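Local coordinates for protein trehalose-6-phosphate phosphatase (Candida albicans, PDB 5DXF) that belongs to glycosyltransferase family 20, whose members share the two-domain GT-B fold with a Rossmann-like half on each side of a cleft, at residues 154-159 with 239-244; 250-255 with 274-279; 267-272 with 283-288. All blocks are in the same frame, centred on the assembly; numbering follows the deposited sequence.

All three contacts lie in the same half of the chain, well off its centre, and all close by apolar contact. Contacts 1 and 3 bury similar areas, 184 and 185 Å², around a buried Leu241 and a buried Val285; contact 1 pairs helix with loop, contact 3 helix with strand. Contact 2, a helix end against a loop, buries 77 Å² and sets buried Leu252 against partly exposed residues, a sulfur among them. Contacts 2 and 3 have centres about 6 Å apart and alternate in sequence, sharing a layer where Leu252 CD2 meets Val285 CG1 at 3.6 Å. Contact 1, about 16 Å from contact 2 between centres, touches it through Arg244 and Val275.

Contact 1. Residues 154-159 with 239-244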
# COMPACT_ATOMS: atom_id res chain seq x y z
N ASN A 154 1.89 -16.35 -3.30
CA ASN A 154 2.57 -17.07 -4.38
C ASN A 154 1.76 -17.12 -5.68
O ASN A 154 2.33 -17.28 -6.75
CB ASN A 154 2.91 -18.50 -3.95
CG ASN A 154 3.90 -18.54 -2.80
OD1 ASN A 154 4.65 -17.59 -2.58
ND2 ASN A 154 3.90 -19.64 -2.06
N VAL A 155 0.44 -17.00 -5.57
CA VAL A 155 -0.41 -17.13 -6.75
C VAL A 155 -1.09 -15.82 -7.13
O VAL A 155 -0.93 -15.33 -8.25
CB VAL A 155 -1.49 -18.21 -6.54
CG1 VAL A 155 -2.31 -18.38 -7.81
CG2 VAL A 155 -0.84 -19.52 -6.14
N LEU A 156 -1.83 -15.24 -6.20
CA LEU A 156 -2.63 -14.05 -6.48
C LEU A 156 -1.79 -12.78 -6.66
O LEU A 156 -1.96 -12.07 -7.65
CB LEU A 156 -3.66 -13.85 -5.36
CG LEU A 156 -4.87 -14.80 -5.35
CD1 LEU A 156 -5.64 -14.71 -4.04
CD2 LEU A 156 -5.80 -14.51 -6.52
N TRP A 157 -0.90 -12.50 -5.71
CA TRP A 157 -0.02 -11.33 -5.78
C TRP A 157 0.78 -11.25 -7.08
O TRP A 157 0.80 -10.18 -7.71
CB TRP A 157 0.95 -11.30 -4.58
CG TRP A 157 2.09 -10.32 -4.74
CD1 TRP A 157 3.24 -10.49 -5.46
CD2 TRP A 157 2.18 -9.01 -4.15
NE1 TRP A 157 4.03 -9.37 -5.37
CE2 TRP A 157 3.40 -8.45 -4.57
CE3 TRP A 157 1.35 -8.27 -3.31
CZ2 TRP A 157 3.81 -7.18 -4.18
CZ3 TRP A 157 1.75 -7.01 -2.93
CH2 TRP A 157 2.97 -6.47 -3.36
N PRO A 158 1.46 -12.34 -7.51
CA PRO A 158 2.21 -12.21 -8.76
C PRO A 158 1.32 -11.93 -9.97
O PRO A 158 1.69 -11.11 -10.81
CB PRO A 158 2.87 -13.58 -8.92
CG PRO A 158 2.90 -14.14 -7.55
CD PRO A 158 1.65 -13.67 -6.91
N VAL A 159 0.18 -12.60 -10.05
CA VAL A 159 -0.74 -12.41 -11.17
C VAL A 159 -1.29 -10.98 -11.22
O VAL A 159 -1.30 -10.35 -12.27
CB VAL A 159 -1.92 -13.40 -11.10
CG1 VAL A 159 -3.00 -13.03 -12.11
CG2 VAL A 159 -1.43 -14.82 -11.35
N ARG A 239 -7.02 -14.84 -16.32
CA ARG A 239 -7.49 -16.10 -16.85
C ARG A 239 -6.62 -17.26 -16.40
O ARG A 239 -7.05 -18.40 -16.36
CB ARG A 239 -7.58 -16.05 -18.37
CG ARG A 239 -8.75 -15.24 -18.89
CD ARG A 239 -9.43 -15.90 -20.07
NE ARG A 239 -8.55 -16.00 -21.22
CZ ARG A 239 -8.18 -14.98 -21.98
NH1 ARG A 239 -8.62 -13.76 -21.71
NH2 ARG A 239 -7.36 -15.18 -23.00
N CYS A 240 -5.37 -16.97 -16.09
CA CYS A 240 -4.41 -17.97 -15.70
C CYS A 240 -4.84 -18.71 -14.46
O CYS A 240 -4.53 -19.88 -14.30
CB CYS A 240 -3.05 -17.33 -15.47
SG CYS A 240 -2.44 -16.45 -16.90
N LEU A 241 -5.56 -18.03 -13.61
CA LEU A 241 -5.97 -18.63 -12.36
C LEU A 241 -6.95 -19.76 -12.58
O LEU A 241 -7.93 -19.63 -13.28
CB LEU A 241 -6.58 -17.58 -11.45
CG LEU A 241 -5.66 -16.43 -11.03
CD1 LEU A 241 -6.47 -15.36 -10.32
CD2 LEU A 241 -4.57 -16.95 -10.12
N SER A 242 -6.67 -20.87 -11.94
CA SER A 242 -7.50 -22.05 -11.98
C SER A 242 -8.85 -21.80 -11.34
O SER A 242 -9.87 -22.33 -11.79
CB SER A 242 -6.77 -23.19 -11.30
OG SER A 242 -5.38 -23.03 -11.51
N LYS A 243 -8.86 -21.01 -10.28
CA LYS A 243 -10.06 -20.72 -9.53
C LYS A 243 -10.71 -19.41 -9.95
O LYS A 243 -11.59 -18.90 -9.28
CB LYS A 243 -9.76 -20.72 -8.04
CG LYS A 243 -9.08 -21.99 -7.57
CD LYS A 243 -10.05 -23.14 -7.48
CE LYS A 243 -9.32 -24.44 -7.28
NZ LYS A 243 -10.21 -25.60 -7.58
N ARG A 244 -10.24 -18.85 -11.05
CA ARG A 244 -10.64 -17.52 -11.52
C ARG A 244 -12.13 -17.22 -11.33
O ARG A 244 -12.50 -16.13 -10.85
CB ARG A 244 -10.28 -17.37 -12.99
CG ARG A 244 -10.84 -18.47 -13.88
CD ARG A 244 -10.24 -18.47 -15.28
NE ARG A 244 -10.74 -19.59 -16.08
CZ ARG A 244 -10.26 -19.94 -17.27
NH1 ARG A 244 -9.27 -19.26 -17.83
NH2 ARG A 244 -10.79 -20.97 -17.92
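A first torsion of -62° sets CG of Leu241 anti to its own carbonyl carbon and beside the backbone N, sending the isobutyl group onto the side of helix 147-160, where Val155, Leu156 and Val159 receive it. Val155 has a chi1 of -177°, which turns its CG1 methyl to the loop; there CG1 lies 3.5 Å from Leu241 CD2. One helical turn further on, Val159 uses its other branch, CG2, to reach the same methyl, Leu241 CD2, at 4.0 Å. CD2 thus rests against two valines spaced i, i+4, while Leu241 CD1 takes the third partner, Leu156 CD2, also at 4.0 Å. The leucine side chains meet at about a right angle, whereas both valines approach Leu241 more obliquely.

The backbones stay well apart, with 8.0 Å between the CA atoms of Val155 and Leu241, so side chains alone span the interval. The helix is irregular here: its turn widens at 154-156, a kink falls at Pro158, and the bond from Val159 N to Val155 O is weak. On the loop side Leu241 opens a type I turn to Arg244, leading through the N-cap position of Lys243 into helix 244-251. Tyr151, an earlier residue of helix 147-160, and Leu247 of helix 244-251 each touch both Leu156 and Leu241.

No hydrogen bond crosses between the segments, and most of the 184 Å² they bury together comes from Leu241 against three aliphatic neighbours, which implies an association resting on shape and the hydrophobic effect.

Contact 2. Residues 250-255 with 274-279; sequences GMLGAD and RVLGCE
Leu252 carries the first segment's side of this contact, meeting Leu276 and Cys278 of the loop after helix 262-274. Along 250-255, helix 244-251 runs out through Gly250 and Met251, and the Met251 side chain turns elsewhere, to Leu209, Phe232 and Phe268. Leu252 is the first residue to leave helical backbone angles, and its CB points to the loop. Its chi1 of -80° places CG beside the backbone N, and the extended second torsion carries CD1 out to the loop residues.

That one methyl serves both partners. Leu252 CD1 stands 3.9 Å from Leu276 CD1, the two leucines reaching toward each other tip to tip. Leu252 CD1 also approaches Cys278 SG at 3.7 Å, the sulfur being brought in by a chi1 of -40°. No hydrogen bond links the segments, and only 77 Å² is buried between them. The nearest CA atoms, those of Leu252 and Cys278, are 9.8 Å apart, so this is a touch between side-chain ends.

Beyond Leu252, the chain is pinned by polar bonds to other parts of the fold. Gly253 O accepts a hydrogen bond from Arg216 NE, and Asp255 OD2 forms a salt bridge with Arg216 NH2 while also taking the backbone N-H of Ile224.

Strand 256-259 follows directly; helix 262-274 and then the short antiparallel strands 279-280 and 284-287 intervene before the adjacent parallel strand 290-296. The contact thus joins the helix-to-strand turn entering a beta-alpha-beta crossover, one carrying two added strands, to the loop leaving its helix, an arrangement in keeping with the Rossmann-like halves of a GT-B protein.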
# COMPACT_ATOMS: atom_id res chain seq x y z
N GLY A 250 -16.77 -14.71 -5.86
CA GLY A 250 -16.47 -14.19 -4.54
C GLY A 250 -16.55 -12.68 -4.43
O GLY A 250 -17.25 -12.15 -3.56
N MET A 251 -15.86 -11.99 -5.32
CA MET A 251 -15.84 -10.53 -5.30
C MET A 251 -17.21 -9.93 -5.62
O MET A 251 -17.56 -8.86 -5.11
CB MET A 251 -14.79 -9.99 -6.27
CG MET A 251 -13.36 -10.26 -5.85
SD MET A 251 -12.15 -9.49 -6.94
CE MET A 251 -11.68 -10.88 -7.97
N LEU A 252 -17.99 -10.61 -6.46
CA LEU A 252 -19.26 -10.05 -6.91
C LEU A 252 -20.37 -9.96 -5.86
O LEU A 252 -21.50 -9.61 -6.18
CB LEU A 252 -19.79 -10.85 -8.09
CG LEU A 252 -19.13 -10.47 -9.41
CD1 LEU A 252 -19.69 -11.28 -10.55
CD2 LEU A 252 -19.29 -8.98 -9.65
N GLY A 253 -20.06 -10.29 -4.61
CA GLY A 253 -21.06 -10.23 -3.55
C GLY A 253 -21.25 -8.85 -2.95
O GLY A 253 -22.35 -8.50 -2.52
N ALA A 254 -20.18 -8.06 -2.92
CA ALA A 254 -20.28 -6.68 -2.44
C ALA A 254 -21.21 -5.86 -3.32
O ALA A 254 -21.25 -6.06 -4.53
CB ALA A 254 -18.90 -6.03 -2.38
N ASP A 255 -22.01 -5.01 -2.70
CA ASP A 255 -22.82 -4.05 -3.44
C ASP A 255 -21.92 -3.04 -4.14
O ASP A 255 -22.19 -2.63 -5.27
CB ASP A 255 -23.80 -3.35 -2.50
CG ASP A 255 -24.29 -4.25 -1.40
OD1 ASP A 255 -25.51 -4.27 -1.14
OD2 ASP A 255 -23.45 -4.96 -0.81
N ARG A 274 -15.88 -11.42 -19.23
CA ARG A 274 -15.25 -12.47 -20.03
C ARG A 274 -15.20 -13.83 -19.34
O ARG A 274 -15.57 -14.84 -19.93
CB ARG A 274 -13.84 -12.04 -20.45
CG ARG A 274 -13.80 -10.75 -21.26
CD ARG A 274 -12.72 -10.74 -22.33
NE ARG A 274 -12.57 -9.41 -22.90
CZ ARG A 274 -11.52 -8.61 -22.71
NH1 ARG A 274 -10.50 -9.03 -21.97
NH2 ARG A 274 -11.49 -7.41 -23.26
N VAL A 275 -14.72 -13.86 -18.10
CA VAL A 275 -14.64 -15.10 -17.34
C VAL A 275 -16.03 -15.57 -16.91
O VAL A 275 -16.35 -16.76 -17.01
CB VAL A 275 -13.73 -14.94 -16.10
CG1 VAL A 275 -13.67 -16.22 -15.31
CG2 VAL A 275 -12.34 -14.50 -16.52
N LEU A 276 -16.84 -14.64 -16.43
CA LEU A 276 -18.23 -14.94 -16.08
C LEU A 276 -19.19 -14.36 -17.11
O LEU A 276 -18.83 -13.45 -17.86
CB LEU A 276 -18.56 -14.41 -14.68
CG LEU A 276 -18.01 -15.21 -13.50
CD1 LEU A 276 -18.45 -14.61 -12.16
CD2 LEU A 276 -18.45 -16.66 -13.60
N GLY A 277 -20.41 -14.88 -17.15
CA GLY A 277 -21.40 -14.46 -18.12
C GLY A 277 -21.99 -13.09 -17.83
O GLY A 277 -22.69 -12.51 -18.66
N CYS A 278 -21.67 -12.56 -16.65
CA CYS A 278 -22.25 -11.32 -16.12
C CYS A 278 -22.19 -10.15 -17.11
O CYS A 278 -21.18 -9.94 -17.78
CB CYS A 278 -21.53 -10.93 -14.83
SG CYS A 278 -21.15 -12.33 -13.76
N GLU A 279 -23.28 -9.40 -17.18
CA GLU A 279 -23.39 -8.29 -18.13
C GLU A 279 -22.95 -6.97 -17.50
O GLU A 279 -23.37 -6.63 -16.38
CB GLU A 279 -24.82 -8.18 -18.65
CG GLU A 279 -24.92 -7.49 -19.98
CD GLU A 279 -26.29 -7.61 -20.60
OE1 GLU A 279 -27.23 -8.04 -19.90
OE2 GLU A 279 -26.42 -7.29 -21.79

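Contact 3. Residues 267-272 with 283-288; sequences HFISCC and DSVSAY
Val285 is the strand's main contribution: both its methyl groups lie on Cys272 of helix 262-274, and CG2 also touches Ile269. Val285 CG1 lies 3.8 Å from Cys272 CB and 4.0 Å from Cys272 SG, so the cysteine offers its carbon and its sulfur to the same methyl. Val285 CG2 reaches Cys272 CB as well, and it also meets Ile269 CG1 at 4.0 Å. Ile269 and Val285 run past each other in opposite directions, an alongside approach in which the isoleucine stem, not its tip, makes the valine contact. Ile269 CD1 instead passes 4.4 Å from Asp283 N. The CA atoms of Ile269 and Val285, 6.5 Å apart, are the nearest pair across the segments.

Torsions and backbone explain these placements. With chi1 at 166°, Val285 has CG1 anti to its backbone N and CG2 beside that N, which aims both branches at the helix. Ile269 and Cys272 are three residues apart and thus lie on neighbouring parts of one helical face. The regular bond from Cys272 N to Phe268 O, 2.9 Å long, fixes the turn. Cys272 SG also rests 3.4 Å above the plane of the Phe268 ring, offset toward its rim.

Further out, the Phe268 ring meets Phe232 edge-to-face, and Leu248 of helix 244-251 touches both Phe268 and Cys272. Val294 of strand 290-296 abuts Ile269, while backbone bonding ties Val285 to Ile292 on that antiparallel strand. Helix 262-274 lies beside helix 244-251 and packs its Ile269 and Cys272 face on strands 290-296 and 284-287, next to the outermost strand 279-280.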
# COMPACT_ATOMS: atom_id res chain seq x y z
N HIS A 267 -10.27 -3.26 -15.85
CA HIS A 267 -9.81 -4.65 -15.92
C HIS A 267 -10.73 -5.60 -15.18
O HIS A 267 -11.00 -6.71 -15.65
CB HIS A 267 -8.39 -4.77 -15.37
CG HIS A 267 -7.36 -4.12 -16.24
ND1 HIS A 267 -6.11 -3.76 -15.77
CD2 HIS A 267 -7.39 -3.76 -17.54
CE1 HIS A 267 -5.42 -3.21 -16.75
NE2 HIS A 267 -6.17 -3.19 -17.84
N PHE A 268 -11.22 -5.17 -14.02
CA PHE A 268 -12.14 -6.00 -13.24
C PHE A 268 -13.44 -6.19 -13.99
O PHE A 268 -13.98 -7.30 -14.05
CB PHE A 268 -12.40 -5.38 -11.87
CG PHE A 268 -13.41 -6.14 -11.05
CD1 PHE A 268 -13.03 -7.27 -10.36
CD2 PHE A 268 -14.72 -5.71 -10.98
CE1 PHE A 268 -13.95 -7.97 -9.60
CE2 PHE A 268 -15.64 -6.41 -10.23
CZ PHE A 268 -15.25 -7.54 -9.54
N ILE A 269 -13.96 -5.10 -14.56
CA ILE A 269 -15.18 -5.16 -15.36
C ILE A 269 -15.03 -6.12 -16.54
O ILE A 269 -15.88 -7.01 -16.74
CB ILE A 269 -15.56 -3.75 -15.87
CG1 ILE A 269 -16.05 -2.90 -14.70
CG2 ILE A 269 -16.62 -3.85 -16.96
CD1 ILE A 269 -16.23 -1.45 -15.03
N SER A 270 -13.91 -6.01 -17.24
CA SER A 270 -13.61 -6.86 -18.37
C SER A 270 -13.52 -8.31 -17.96
O SER A 270 -14.02 -9.18 -18.64
CB SER A 270 -12.30 -6.45 -18.99
OG SER A 270 -12.41 -6.42 -20.40
N CYS A 271 -12.88 -8.56 -16.83
CA CYS A 271 -12.82 -9.90 -16.25
C CYS A 271 -14.21 -10.46 -15.96
O CYS A 271 -14.49 -11.61 -16.29
CB CYS A 271 -12.00 -9.88 -14.96
SG CYS A 271 -10.21 -9.95 -15.18
N CYS A 272 -15.06 -9.65 -15.33
CA CYS A 272 -16.41 -10.08 -15.00
C CYS A 272 -17.22 -10.42 -16.25
O CYS A 272 -18.01 -11.36 -16.25
CB CYS A 272 -17.14 -9.00 -14.19
SG CYS A 272 -16.67 -8.94 -12.45
N ASP A 283 -19.57 1.47 -15.18
CA ASP A 283 -19.57 1.63 -13.73
C ASP A 283 -20.28 0.48 -13.02
O ASP A 283 -20.20 0.34 -11.80
CB ASP A 283 -20.22 2.96 -13.31
CG ASP A 283 -19.44 4.17 -13.78
OD1 ASP A 283 -18.19 4.13 -13.76
OD2 ASP A 283 -20.08 5.16 -14.17
N SER A 284 -20.98 -0.34 -13.79
CA SER A 284 -21.77 -1.41 -13.21
C SER A 284 -21.49 -2.79 -13.77
O SER A 284 -21.40 -2.97 -14.98
CB SER A 284 -23.26 -1.11 -13.37
OG SER A 284 -23.80 -0.65 -12.15
N VAL A 285 -21.38 -3.75 -12.88
CA VAL A 285 -21.34 -5.16 -13.26
C VAL A 285 -22.63 -5.77 -12.76
O VAL A 285 -22.92 -5.71 -11.57
CB VAL A 285 -20.13 -5.91 -12.66
CG1 VAL A 285 -20.31 -7.42 -12.78
CG2 VAL A 285 -18.83 -5.46 -13.31
N SER A 286 -23.44 -6.34 -13.66
CA SER A 286 -24.72 -6.86 -13.21
C SER A 286 -24.83 -8.37 -13.34
O SER A 286 -24.64 -8.93 -14.42
CB SER A 286 -25.87 -6.18 -13.95
OG SER A 286 -27.05 -6.26 -13.18
N ALA A 287 -25.15 -9.01 -12.23
CA ALA A 287 -25.34 -10.45 -12.18
C ALA A 287 -26.25 -10.80 -11.02
O ALA A 287 -26.43 -9.99 -10.11
CB ALA A 287 -24.01 -11.16 -12.06
N TYR A 288 -26.82 -12.01 -11.06
CA TYR A 288 -27.73 -12.53 -10.03
C TYR A 288 -29.10 -11.88 -10.12
O TYR A 288 -29.94 -12.07 -9.24
CB TYR A 288 -27.18 -12.34 -8.61
CG TYR A 288 -25.84 -12.97 -8.29
CD1 TYR A 288 -25.04 -13.52 -9.28
CD2 TYR A 288 -25.37 -13.00 -6.98
CE1 TYR A 288 -23.82 -14.09 -8.98
CE2 TYR A 288 -24.15 -13.56 -6.67
CZ TYR A 288 -23.38 -14.10 -7.67
OH TYR A 288 -22.16 -14.67 -7.36